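Local structure of cytochrome P450 (Bacillus megaterium, 5L92) at residues 17-22 with 384-389; 114-119 with 362-367; 288-293 with 391-396. The protein is a heme-dependent cytochrome P450 that binds the steroid corticosterone in its active site and probably hydroxylates such substrates with molecular oxygen. One frame throughout, in Å; residues are numbered along the deposited sequence.

Contact 1 (17-22 with 384-389); sequences QTKEER and LKPIES
The guanidinium of Arg22 and the side chain of Glu388 illustrate how opposite charges can pair without a hydrogen bond. Arg22 NH2 stands 3.9 Å from Glu388 OE2, a long salt bridge: the carboxylate oxygen lies over one face of the guanidinium, the two planes are 68° apart, and no N-H points at it. The closer approach is made by the aliphatic part, with Glu388 CG 3.4 Å from Arg22 NH2. Glu388 turns CG to the side opposite its own backbone N (chi1 -166°) and runs on extended, bringing methylene and carboxylate together past the arginine. The carbonyl oxygen of Ile387 sits at the guanidinium edge, in its plane, 3.5 Å from Arg22 NH1, a polar approach short of a hydrogen bond.

Farther along, Pro386 presents its ring to the helix, CG lying 3.5 Å from Lys19 O and CD 3.7 Å from Lys19 CB; ring and lysine chain cross at about a right angle. Lys19 CD passes 3.4 Å from Leu384 O. Residues 384-389 form the first arm of the hairpin-like loop near the C-terminus of the P450 fold, and the short N-terminal helix 19-22 packs on it from outside. Leu384 meets Glu20 with a single methyl, CD2, 3.8 Å from Glu20 CG, while the same side chain also touches Phe23 and Tyr256.

The helix starts behind Thr18, at its N-cap, whose O accepts the backbone N-H of Arg22; Glu21 OE1 takes a weak bond from Thr18 N. On the loop side Glu388 is the centre of an inverse gamma turn, and its backbone is hydrogen-bonded to Gly171. Just beyond, Ser389 OG is hydrogen-bonded to Val169 O and to Val392 N.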
loop_
_atom_site.group_PDB
_atom_site.type_symbol
_atom_site.label_atom_id
_atom_site.label_comp_id
_atom_site.label_asym_id
_atom_site.label_seq_id
_atom_site.Cartn_x
_atom_site.Cartn_y
_atom_site.Cartn_z
ATOM N N GLN A 17 -21.136 10.830 -1.794
ATOM C CA GLN A 17 -20.910 9.885 -0.706
ATOM C C GLN A 17 -20.055 10.632 0.305
ATOM O O GLN A 17 -18.960 11.093 -0.039
ATOM C CB GLN A 17 -20.225 8.599 -1.179
ATOM C CG GLN A 17 -19.070 8.824 -2.154
ATOM C CD GLN A 17 -18.184 7.596 -2.303
ATOM O OE1 GLN A 17 -18.327 6.611 -1.572
ATOM N NE2 GLN A 17 -17.257 7.656 -3.243
ATOM N N THR A 18 -20.568 10.794 1.525
ATOM C CA THR A 18 -19.842 11.570 2.521
ATOM C C THR A 18 -18.493 10.917 2.824
ATOM O O THR A 18 -18.176 9.812 2.371
ATOM C CB THR A 18 -20.644 11.710 3.817
ATOM O OG1 THR A 18 -20.998 10.411 4.314
ATOM C CG2 THR A 18 -21.902 12.558 3.603
ATOM N N LYS A 19 -17.690 11.630 3.609
ATOM C CA LYS A 19 -16.402 11.099 4.023
ATOM C C LYS A 19 -16.583 9.762 4.720
ATOM O O LYS A 19 -15.900 8.778 4.404
ATOM C CB LYS A 19 -15.720 12.113 4.939
ATOM C CG LYS A 19 -15.253 13.338 4.188
ATOM C CD LYS A 19 -14.798 14.432 5.125
ATOM C CE LYS A 19 -13.726 15.306 4.465
ATOM N NZ LYS A 19 -14.194 16.028 3.247
ATOM N N GLU A 20 -17.554 9.704 5.632
ATOM C CA GLU A 20 -17.754 8.533 6.475
ATOM C C GLU A 20 -18.171 7.326 5.648
ATOM O O GLU A 20 -17.759 6.197 5.938
ATOM C CB GLU A 20 -18.807 8.822 7.553
ATOM C CG GLU A 20 -18.453 9.968 8.527
ATOM C CD GLU A 20 -18.349 11.358 7.850
ATOM O OE1 GLU A 20 -19.308 11.761 7.132
ATOM O OE2 GLU A 20 -17.293 12.026 8.009
ATOM N N GLU A 21 -18.976 7.537 4.605
ATOM C CA GLU A 21 -19.332 6.421 3.733
ATOM C C GLU A 21 -18.135 5.976 2.898
ATOM O O GLU A 21 -17.865 4.778 2.792
ATOM C CB GLU A 21 -20.539 6.793 2.862
ATOM C CG GLU A 21 -21.842 6.721 3.672
ATOM C CD GLU A 21 -23.024 7.467 3.051
ATOM O OE1 GLU A 21 -22.821 8.266 2.102
ATOM O OE2 GLU A 21 -24.166 7.244 3.531
ATOM N N ARG A 22 -17.379 6.927 2.333
ATOM C CA ARG A 22 -16.137 6.584 1.634
ATOM C C ARG A 22 -15.176 5.772 2.504
ATOM O O ARG A 22 -14.501 4.859 2.018
ATOM C CB ARG A 22 -15.427 7.857 1.161
ATOM C CG ARG A 22 -16.187 8.668 0.129
ATOM C CD ARG A 22 -15.544 10.045 -0.080
ATOM N NE ARG A 22 -14.779 10.118 -1.322
ATOM C CZ ARG A 22 -13.457 9.996 -1.431
ATOM N NH1 ARG A 22 -12.680 9.780 -0.343
ATOM N NH2 ARG A 22 -12.910 10.092 -2.658
ATOM N N LEU A 384 -12.442 13.167 10.628
ATOM C CA LEU A 384 -12.245 12.062 9.694
ATOM C C LEU A 384 -11.987 12.634 8.297
ATOM O O LEU A 384 -12.858 13.295 7.708
ATOM C CB LEU A 384 -13.470 11.142 9.709
ATOM C CG LEU A 384 -13.350 9.882 8.875
ATOM C CD1 LEU A 384 -12.441 8.885 9.548
ATOM C CD2 LEU A 384 -14.716 9.279 8.570
ATOM N N LYS A 385 -10.797 12.395 7.758
ATOM C CA LYS A 385 -10.420 12.923 6.439
ATOM C C LYS A 385 -9.818 11.815 5.588
ATOM O O LYS A 385 -8.589 11.713 5.465
ATOM C CB LYS A 385 -9.455 14.101 6.565
ATOM C CG LYS A 385 -9.972 15.204 7.470
ATOM C CD LYS A 385 -9.100 16.419 7.344
ATOM C CE LYS A 385 -9.450 17.476 8.345
ATOM N NZ LYS A 385 -8.335 18.456 8.464
ATOM N N PRO A 386 -10.660 11.004 4.940
ATOM C CA PRO A 386 -10.147 9.909 4.111
ATOM C C PRO A 386 -9.373 10.414 2.906
ATOM O O PRO A 386 -9.746 11.395 2.271
ATOM C CB PRO A 386 -11.409 9.168 3.666
ATOM C CG PRO A 386 -12.534 9.761 4.454
ATOM C CD PRO A 386 -12.120 11.127 4.832
ATOM N N ILE A 387 -8.304 9.698 2.569
ATOM C CA ILE A 387 -7.574 10.015 1.350
ATOM C C ILE A 387 -8.503 9.859 0.144
ATOM O O ILE A 387 -9.294 8.910 0.061
ATOM C CB ILE A 387 -6.340 9.113 1.226
ATOM C CG1 ILE A 387 -5.371 9.372 2.402
ATOM C CG2 ILE A 387 -5.639 9.378 -0.129
ATOM C CD1 ILE A 387 -4.459 8.171 2.803
ATOM N N GLU A 388 -8.411 10.804 -0.788
ATOM C CA GLU A 388 -9.209 10.783 -2.014
ATOM C C GLU A 388 -8.460 9.928 -3.030
ATOM O O GLU A 388 -7.668 10.421 -3.838
ATOM C CB GLU A 388 -9.463 12.208 -2.504
ATOM C CG GLU A 388 -10.542 12.319 -3.557
ATOM C CD GLU A 388 -11.149 13.714 -3.628
ATOM O OE1 GLU A 388 -10.489 14.624 -4.187
ATOM O OE2 GLU A 388 -12.283 13.896 -3.116
ATOM N N SER A 389 -8.723 8.625 -2.999
ATOM C CA SER A 389 -7.947 7.698 -3.804
ATOM C C SER A 389 -8.709 6.396 -3.901
ATOM O O SER A 389 -9.406 6.009 -2.966
ATOM C CB SER A 389 -6.551 7.470 -3.171
ATOM O OG SER A 389 -5.825 6.430 -3.798
#

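Contact 2 (114-119 with 362-367); sequences KIARIT and AKIMLA
Ala116 and Thr119 face Ile364 and Met365 across two helices that run in roughly the same direction, the axes of the two short segments 9.4 Å apart at closest and crossing at -35°. Ile364 carries most of the packing. Its CG2 methyl meets Ile115 CG2 at 3.7 Å and lies 3.8 Å from Ala116 CA, the small alanine side chain letting the methyl come close to the helix backbone. The other branch of the isoleucine reaches over Ile115, with Ile364 CD1 3.9 Å from Ile115 CB, and the two side chains cross at about a right angle.

Thr119 meets both of these residues of the partner helix. Its CG2 methyl touches Met365 SD at 3.9 Å; the methionine starts off opposite its backbone N (chi1 171°) and then bends twice, which swings the thioether back toward the threonine. The hydroxyl, beside the Ile364 CG2 methyl, bonds back within its own helix: Thr119 OG1 donates to Ile115 O at 2.9 Å, from 41° above the carbonyl plane, and that oxygen also takes the backbone N-H of Thr119. Leu142 of helix 141-151 packs on both Thr119 and Met365. In P450 nomenclature the three helices are D, L and E, members of the conserved bundle completed by helix I. With an alanine here, Met365 SD would probably lose its methyl neighbour and Ile115 O its second donor, opening a gap beside the bent thioether.

No hydrogen bond crosses between the segments; because the one buried hydroxyl is satisfied within its own helix, what joins the helices is apolar shape matching.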
loop_
_atom_site.group_PDB
_atom_site.type_symbol
_atom_site.label_atom_id
_atom_site.label_comp_id
_atom_site.label_asym_id
_atom_site.label_seq_id
_atom_site.Cartn_x
_atom_site.Cartn_y
_atom_site.Cartn_z
ATOM N N LYS A 114 17.679 0.385 13.045
ATOM C CA LYS A 114 17.460 1.649 12.350
ATOM C C LYS A 114 16.023 2.125 12.551
ATOM O O LYS A 114 15.776 3.287 12.892
ATOM C CB LYS A 114 17.769 1.508 10.849
ATOM C CG LYS A 114 19.224 1.342 10.506
ATOM C CD LYS A 114 19.465 1.267 8.991
ATOM C CE LYS A 114 20.934 1.000 8.694
ATOM N NZ LYS A 114 21.201 0.656 7.260
ATOM N N ILE A 115 15.058 1.235 12.342
ATOM C CA ILE A 115 13.655 1.632 12.468
ATOM C C ILE A 115 13.374 2.109 13.885
ATOM O O ILE A 115 12.708 3.134 14.097
ATOM C CB ILE A 115 12.738 0.467 12.048
ATOM C CG1 ILE A 115 12.884 0.228 10.537
ATOM C CG2 ILE A 115 11.245 0.774 12.380
ATOM C CD1 ILE A 115 12.543 -1.168 10.044
ATOM N N ALA A 116 13.929 1.417 14.881
ATOM C CA ALA A 116 13.628 1.806 16.255
ATOM C C ALA A 116 14.209 3.181 16.560
ATOM O O ALA A 116 13.604 3.958 17.309
ATOM C CB ALA A 116 14.121 0.723 17.240
ATOM N N ARG A 117 15.331 3.535 15.942
ATOM C CA ARG A 117 15.927 4.840 16.226
ATOM C C ARG A 117 15.161 5.962 15.548
ATOM O O ARG A 117 14.967 7.042 16.126
ATOM C CB ARG A 117 17.392 4.879 15.768
ATOM C CG ARG A 117 18.385 4.273 16.729
ATOM C CD ARG A 117 19.837 4.633 16.327
ATOM N NE ARG A 117 20.179 4.253 14.957
ATOM C CZ ARG A 117 20.667 3.064 14.588
ATOM N NH1 ARG A 117 20.865 2.100 15.480
ATOM N NH2 ARG A 117 20.948 2.826 13.306
ATOM N N ILE A 118 14.750 5.738 14.309
ATOM C CA ILE A 118 13.939 6.736 13.630
ATOM C C ILE A 118 12.655 6.961 14.407
ATOM O O ILE A 118 12.233 8.106 14.625
ATOM C CB ILE A 118 13.660 6.312 12.184
ATOM C CG1 ILE A 118 14.992 6.177 11.429
ATOM C CG2 ILE A 118 12.752 7.365 11.515
ATOM C CD1 ILE A 118 14.888 5.395 10.189
ATOM N N THR A 119 12.045 5.868 14.877
ATOM C CA THR A 119 10.819 5.964 15.662
ATOM C C THR A 119 11.038 6.856 16.871
ATOM O O THR A 119 10.285 7.815 17.101
ATOM C CB THR A 119 10.363 4.554 16.086
ATOM O OG1 THR A 119 9.974 3.805 14.927
ATOM C CG2 THR A 119 9.186 4.602 17.041
ATOM N N ALA A 362 5.689 -1.369 10.980
ATOM C CA ALA A 362 4.444 -1.158 11.722
ATOM C C ALA A 362 4.573 -1.593 13.185
ATOM O O ALA A 362 4.244 -0.836 14.105
ATOM C CB ALA A 362 3.321 -1.919 11.029
ATOM N N LYS A 363 5.031 -2.822 13.411
ATOM C CA LYS A 363 5.253 -3.348 14.763
ATOM C C LYS A 363 6.089 -2.404 15.627
ATOM O O LYS A 363 5.672 -1.993 16.712
ATOM C CB LYS A 363 5.937 -4.718 14.673
ATOM C CG LYS A 363 6.036 -5.456 16.005
ATOM C CD LYS A 363 6.894 -6.709 15.855
ATOM C CE LYS A 363 8.309 -6.341 15.498
ATOM N NZ LYS A 363 9.314 -7.277 16.078
ATOM N N ILE A 364 7.284 -2.053 15.161
ATOM C CA ILE A 364 8.185 -1.238 15.961
ATOM C C ILE A 364 7.541 0.103 16.279
ATOM O O ILE A 364 7.582 0.576 17.419
ATOM C CB ILE A 364 9.534 -1.077 15.223
ATOM C CG1 ILE A 364 10.247 -2.426 15.174
ATOM C CG2 ILE A 364 10.346 0.028 15.844
ATOM C CD1 ILE A 364 11.549 -2.475 14.393
ATOM N N MET A 365 6.928 0.743 15.284
ATOM C CA MET A 365 6.327 2.046 15.557
ATOM C C MET A 365 5.119 1.907 16.490
ATOM O O MET A 365 4.926 2.707 17.403
ATOM C CB MET A 365 5.938 2.715 14.250
ATOM C CG MET A 365 5.102 3.974 14.363
ATOM S SD MET A 365 5.856 5.328 15.248
ATOM C CE MET A 365 6.778 6.115 13.909
ATOM N N LEU A 366 4.281 0.924 16.257
ATOM C CA LEU A 366 3.056 0.853 17.047
ATOM C C LEU A 366 3.344 0.451 18.492
ATOM O O LEU A 366 2.740 1.008 19.412
ATOM C CB LEU A 366 2.078 -0.101 16.406
ATOM C CG LEU A 366 1.423 0.442 15.124
ATOM C CD1 LEU A 366 0.767 -0.671 14.359
ATOM C CD2 LEU A 366 0.453 1.558 15.415
ATOM N N ALA A 367 4.289 -0.476 18.708
ATOM C CA ALA A 367 4.614 -0.931 20.061
ATOM C C ALA A 367 5.127 0.228 20.897
ATOM O O ALA A 367 4.798 0.360 22.082
ATOM C CB ALA A 367 5.654 -2.052 20.008
#

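Contact 3 (288-293 with 391-396); sequences PVQALH and FVYGLK. With C0R (corticosterone), chain D; HEM (protoporphyrin IX containing Fe), chain C.
Tyr393 and Pro288 make the tight part of this contact, where the two loops run nearly antiparallel. Tyr393 N donates to Pro288 O at 2.7 Å, tilted 35° from the carbonyl plane, and Val392 CA brings a C-H to the same oxygen at 3.3 Å. Beside this bond Gln290 crosses Tyr393 obliquely: its CG is 3.6 Å from Tyr393 CB, and its NE2 stands over one face, 3.6 Å above the ring plane toward the rim, with amide and ring planes 48° apart. A bend at chi2 (-69°) brings NE2 there, and bonds from NE2 to Ser287 O and from OE1 to Tyr29 OH hold it. Tyr393 OH is fixed in turn by Phe23 O and Arg286.

The looser end is at partly exposed His293 and Phe391, where His293 ND1 and Phe391 CE1 come only to 4.3 Å and His293 ND1 is hydrogen-bonded to a malonic acid, probably from the crystallisation liquor. Here the packing is with ligands. Corticosterone C18 sits over the centre of the Phe391 ring, a CH-pi contact, and its O2 is 3.3 Å from Phe391 CB. The steroid's O1 coordinates the heme iron, across from Cys352, while Pro288 and Val289 touch the porphyrin edge and Leu292 a propionate. These two loops correspond to substrate recognition sites 5 and 6 of P450 enzymes, which together wall the pocket above the heme.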
loop_
_atom_site.group_PDB
_atom_site.type_symbol
_atom_site.label_atom_id
_atom_site.label_comp_id
_atom_site.label_asym_id
_atom_site.label_seq_id
_atom_site.Cartn_x
_atom_site.Cartn_y
_atom_site.Cartn_z
ATOM N N PRO A 288 -4.922 -1.130 3.773
ATOM C CA PRO A 288 -4.334 0.016 3.033
ATOM C C PRO A 288 -4.595 0.008 1.535
ATOM O O PRO A 288 -4.647 1.078 0.911
ATOM C CB PRO A 288 -2.833 -0.139 3.340
ATOM C CG PRO A 288 -2.833 -0.827 4.689
ATOM C CD PRO A 288 -3.891 -1.844 4.548
ATOM N N VAL A 289 -4.745 -1.168 0.936
ATOM C CA VAL A 289 -5.114 -1.315 -0.464
ATOM C C VAL A 289 -6.424 -2.103 -0.530
ATOM O O VAL A 289 -6.475 -3.267 -0.123
ATOM C CB VAL A 289 -4.011 -1.991 -1.277
ATOM C CG1 VAL A 289 -4.416 -2.107 -2.769
ATOM C CG2 VAL A 289 -2.665 -1.186 -1.178
ATOM N N GLN A 290 -7.488 -1.467 -1.026
ATOM C CA GLN A 290 -8.811 -2.108 -1.012
ATOM C C GLN A 290 -9.063 -3.015 -2.213
ATOM O O GLN A 290 -9.870 -3.959 -2.110
ATOM C CB GLN A 290 -9.924 -1.065 -0.962
ATOM C CG GLN A 290 -10.062 -0.384 0.382
ATOM C CD GLN A 290 -10.577 -1.308 1.458
ATOM O OE1 GLN A 290 -11.627 -1.928 1.300
ATOM N NE2 GLN A 290 -9.821 -1.443 2.529
ATOM N N ALA A 291 -8.399 -2.747 -3.334
ATOM C CA ALA A 291 -8.662 -3.421 -4.602
ATOM C C ALA A 291 -7.466 -3.213 -5.526
ATOM O O ALA A 291 -6.651 -2.324 -5.315
ATOM C CB ALA A 291 -9.939 -2.873 -5.269
ATOM N N LEU A 292 -7.400 -4.034 -6.567
ATOM C CA LEU A 292 -6.367 -3.990 -7.591
ATOM C C LEU A 292 -7.052 -3.985 -8.957
ATOM O O LEU A 292 -8.289 -3.950 -9.052
ATOM C CB LEU A 292 -5.418 -5.190 -7.427
ATOM C CG LEU A 292 -4.678 -5.192 -6.086
ATOM C CD1 LEU A 292 -3.925 -6.487 -5.836
ATOM C CD2 LEU A 292 -3.713 -4.022 -6.100
ATOM N N HIS A 293 -6.246 -4.015 -10.020
ATOM C CA HIS A 293 -6.756 -4.023 -11.388
ATOM C C HIS A 293 -6.072 -5.118 -12.180
ATOM O O HIS A 293 -4.888 -5.371 -11.991
ATOM C CB HIS A 293 -6.529 -2.684 -12.095
ATOM C CG HIS A 293 -7.453 -1.599 -11.644
ATOM N ND1 HIS A 293 -7.276 -0.908 -10.465
ATOM C CD2 HIS A 293 -8.580 -1.097 -12.208
ATOM C CE1 HIS A 293 -8.243 -0.023 -10.326
ATOM N NE2 HIS A 293 -9.049 -0.118 -11.369
ATOM N N PHE A 391 -6.613 3.869 -5.211
ATOM C CA PHE A 391 -5.464 2.993 -5.105
ATOM C C PHE A 391 -5.033 2.768 -3.648
ATOM O O PHE A 391 -4.460 1.706 -3.343
ATOM C CB PHE A 391 -4.290 3.564 -5.910
ATOM C CG PHE A 391 -4.520 3.621 -7.387
ATOM C CD1 PHE A 391 -4.696 2.465 -8.133
ATOM C CD2 PHE A 391 -4.499 4.846 -8.046
ATOM C CE1 PHE A 391 -4.861 2.537 -9.524
ATOM C CE2 PHE A 391 -4.665 4.926 -9.427
ATOM C CZ PHE A 391 -4.846 3.778 -10.165
ATOM N N VAL A 392 -5.312 3.717 -2.739
ATOM C CA VAL A 392 -4.977 3.532 -1.329
ATOM C C VAL A 392 -6.157 3.915 -0.441
ATOM O O VAL A 392 -7.047 4.669 -0.826
ATOM C CB VAL A 392 -3.701 4.304 -0.908
ATOM C CG1 VAL A 392 -2.534 3.824 -1.724
ATOM C CG2 VAL A 392 -3.886 5.808 -1.043
ATOM N N TYR A 393 -6.142 3.380 0.774
ATOM C CA TYR A 393 -7.254 3.497 1.700
ATOM C C TYR A 393 -6.686 3.935 3.053
ATOM O O TYR A 393 -5.903 3.216 3.681
ATOM C CB TYR A 393 -8.007 2.168 1.782
ATOM C CG TYR A 393 -9.024 2.144 2.901
ATOM C CD1 TYR A 393 -10.305 2.628 2.707
ATOM C CD2 TYR A 393 -8.702 1.647 4.155
ATOM C CE1 TYR A 393 -11.265 2.610 3.746
ATOM C CE2 TYR A 393 -9.654 1.617 5.197
ATOM C CZ TYR A 393 -10.930 2.102 4.973
ATOM O OH TYR A 393 -11.846 2.098 6.011
ATOM N N GLY A 394 -7.006 5.143 3.475
ATOM C CA GLY A 394 -6.399 5.630 4.690
ATOM C C GLY A 394 -6.893 7.016 4.994
ATOM O O GLY A 394 -7.784 7.539 4.322
ATOM N N LEU A 395 -6.301 7.597 6.022
ATOM C CA LEU A 395 -6.635 8.943 6.451
ATOM C C LEU A 395 -5.499 9.907 6.152
ATOM O O LEU A 395 -4.332 9.555 6.232
ATOM C CB LEU A 395 -6.943 8.949 7.936
ATOM C CG LEU A 395 -8.046 7.977 8.316
ATOM C CD1 LEU A 395 -8.201 8.004 9.823
ATOM C CD2 LEU A 395 -9.384 8.329 7.628
ATOM N N LYS A 396 -5.862 11.149 5.864
ATOM C CA LYS A 396 -4.878 12.188 5.596
ATOM C C LYS A 396 -4.277 12.770 6.868
ATOM O O LYS A 396 -3.157 13.299 6.832
ATOM C CB LYS A 396 -5.530 13.299 4.787
ATOM C CG LYS A 396 -6.164 12.788 3.444
ATOM C CD LYS A 396 -7.102 13.797 2.813
ATOM C CE LYS A 396 -6.436 15.136 2.604
ATOM N NZ LYS A 396 -5.099 15.009 1.954
HETATM C C1 C0R D . 0.410 -0.585 -4.666
HETATM C C2 C0R D . 0.930 -1.325 -3.421
HETATM C C3 C0R D . 2.492 -1.156 -3.125
HETATM C C4 C0R D . 3.188 0.181 -3.686
HETATM C C5 C0R D . 2.386 1.097 -4.611
HETATM C C6 C0R D . 3.041 2.447 -5.120
HETATM C C7 C0R D . 2.831 2.566 -6.729
HETATM C C8 C0R D . 1.379 2.369 -7.124
HETATM C C9 C0R D . 0.735 1.031 -6.559
HETATM C C10 C0R D . 0.916 0.772 -5.021
HETATM C C11 C0R D . -0.771 0.911 -7.112
HETATM C C12 C0R D . -0.821 1.077 -8.748
HETATM C C13 C0R D . -0.214 2.363 -9.266
HETATM C C14 C0R D . 1.306 2.486 -8.659
HETATM C C15 C0R D . 1.743 3.640 -9.159
HETATM C C16 C0R D . 1.168 3.641 -10.670
HETATM C C17 C0R D . 0.016 2.391 -10.603
HETATM C C18 C0R D . -1.085 3.592 -8.841
HETATM C C19 C0R D . 0.122 1.786 -4.166
HETATM C C20 C0R D . -1.195 2.690 -11.530
HETATM C C21 C0R D . -1.831 1.607 -12.414
HETATM O O1 C0R D . 3.190 -1.882 -2.426
HETATM O O2 C0R D . -1.550 1.828 -6.548
HETATM O O3 C0R D . -1.657 3.825 -11.572
HETATM O O4 C0R D . -3.019 2.166 -12.967
HETATM C CHA HEM C . 2.990 -5.239 -4.580
HETATM C CHB HEM C . 0.232 -3.877 -0.777
HETATM C CHC HEM C . 4.054 -1.966 1.424
HETATM C CHD HEM C . 6.639 -2.885 -2.565
HETATM C C1A HEM C . 1.926 -5.070 -3.702
HETATM C C2A HEM C . 0.599 -5.616 -3.886
HETATM C C3A HEM C . -0.158 -5.228 -2.848
HETATM C C4A HEM C . 0.665 -4.449 -1.953
HETATM C CMA HEM C . -1.643 -5.576 -2.626
HETATM C CAA HEM C . 0.126 -6.478 -5.089
HETATM C CBA HEM C . 0.068 -5.680 -6.393
HETATM C CGA HEM C . -0.696 -6.404 -7.469
HETATM O O1A HEM C . -0.916 -7.618 -7.370
HETATM O O2A HEM C . -1.125 -5.772 -8.449
HETATM C C1B HEM C . 1.006 -3.279 0.188
HETATM C C2B HEM C . 0.605 -2.900 1.537
HETATM C C3B HEM C . 1.684 -2.356 2.125
HETATM C C4B HEM C . 2.773 -2.371 1.169
HETATM C CMB HEM C . -0.791 -3.139 2.142
HETATM C CAB HEM C . 1.875 -1.818 3.559
HETATM C CBB HEM C . 1.111 -2.206 4.593
HETATM C C1C HEM C . 5.097 -2.054 0.531
HETATM C C2C HEM C . 6.414 -1.510 0.719
HETATM C C3C HEM C . 7.120 -1.779 -0.364
HETATM C C4C HEM C . 6.279 -2.458 -1.311
HETATM C CMC HEM C . 6.962 -0.789 1.978
HETATM C CAC HEM C . 8.576 -1.325 -0.522
HETATM C CBC HEM C . 9.534 -2.219 -0.745
HETATM C C1D HEM C . 5.892 -3.593 -3.462
HETATM C C2D HEM C . 6.356 -4.032 -4.762
HETATM C C3D HEM C . 5.349 -4.701 -5.342
HETATM C C4D HEM C . 4.225 -4.676 -4.412
HETATM C CMD HEM C . 7.779 -3.721 -5.300
HETATM C CAD HEM C . 5.314 -5.382 -6.733
HETATM C CBD HEM C . 5.680 -6.876 -6.628
HETATM C CGD HEM C . 5.521 -7.639 -7.928
HETATM O O1D HEM C . 6.137 -8.719 -8.083
HETATM O O2D HEM C . 4.761 -7.215 -8.834
HETATM N NA HEM C . 1.958 -4.360 -2.509
HETATM N NB HEM C . 2.323 -2.921 0.005
HETATM N NC HEM C . 5.046 -2.619 -0.732
HETATM N ND HEM C . 4.586 -3.976 -3.307
HETATM FE FE HEM C . 3.535 -3.532 -1.582
#

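In the fold
Contacts 1 and 3 share one hairpin-like loop and lie 12 Å apart between centres. Its two arms are joined by probable backbone bonds, Lys396 N to Lys385 O and Ile387 N to Gly394 O, each 2.8 Å, with Leu384 CD1 on Leu395 CD2 at 3.7 Å. Contact 1 packs the outer face of that loop at the surface, whereas contact 3 sets the far arm against corticosterone, while 288-293 meet the heme; Ser389 is still about 7 Å from corticosterone by its side chain. Contact 2 is separate, about 9 Å from contact 3 between nearest atoms, inside the helical bundle, with the Ile115 side chain about 10 Å from the heme.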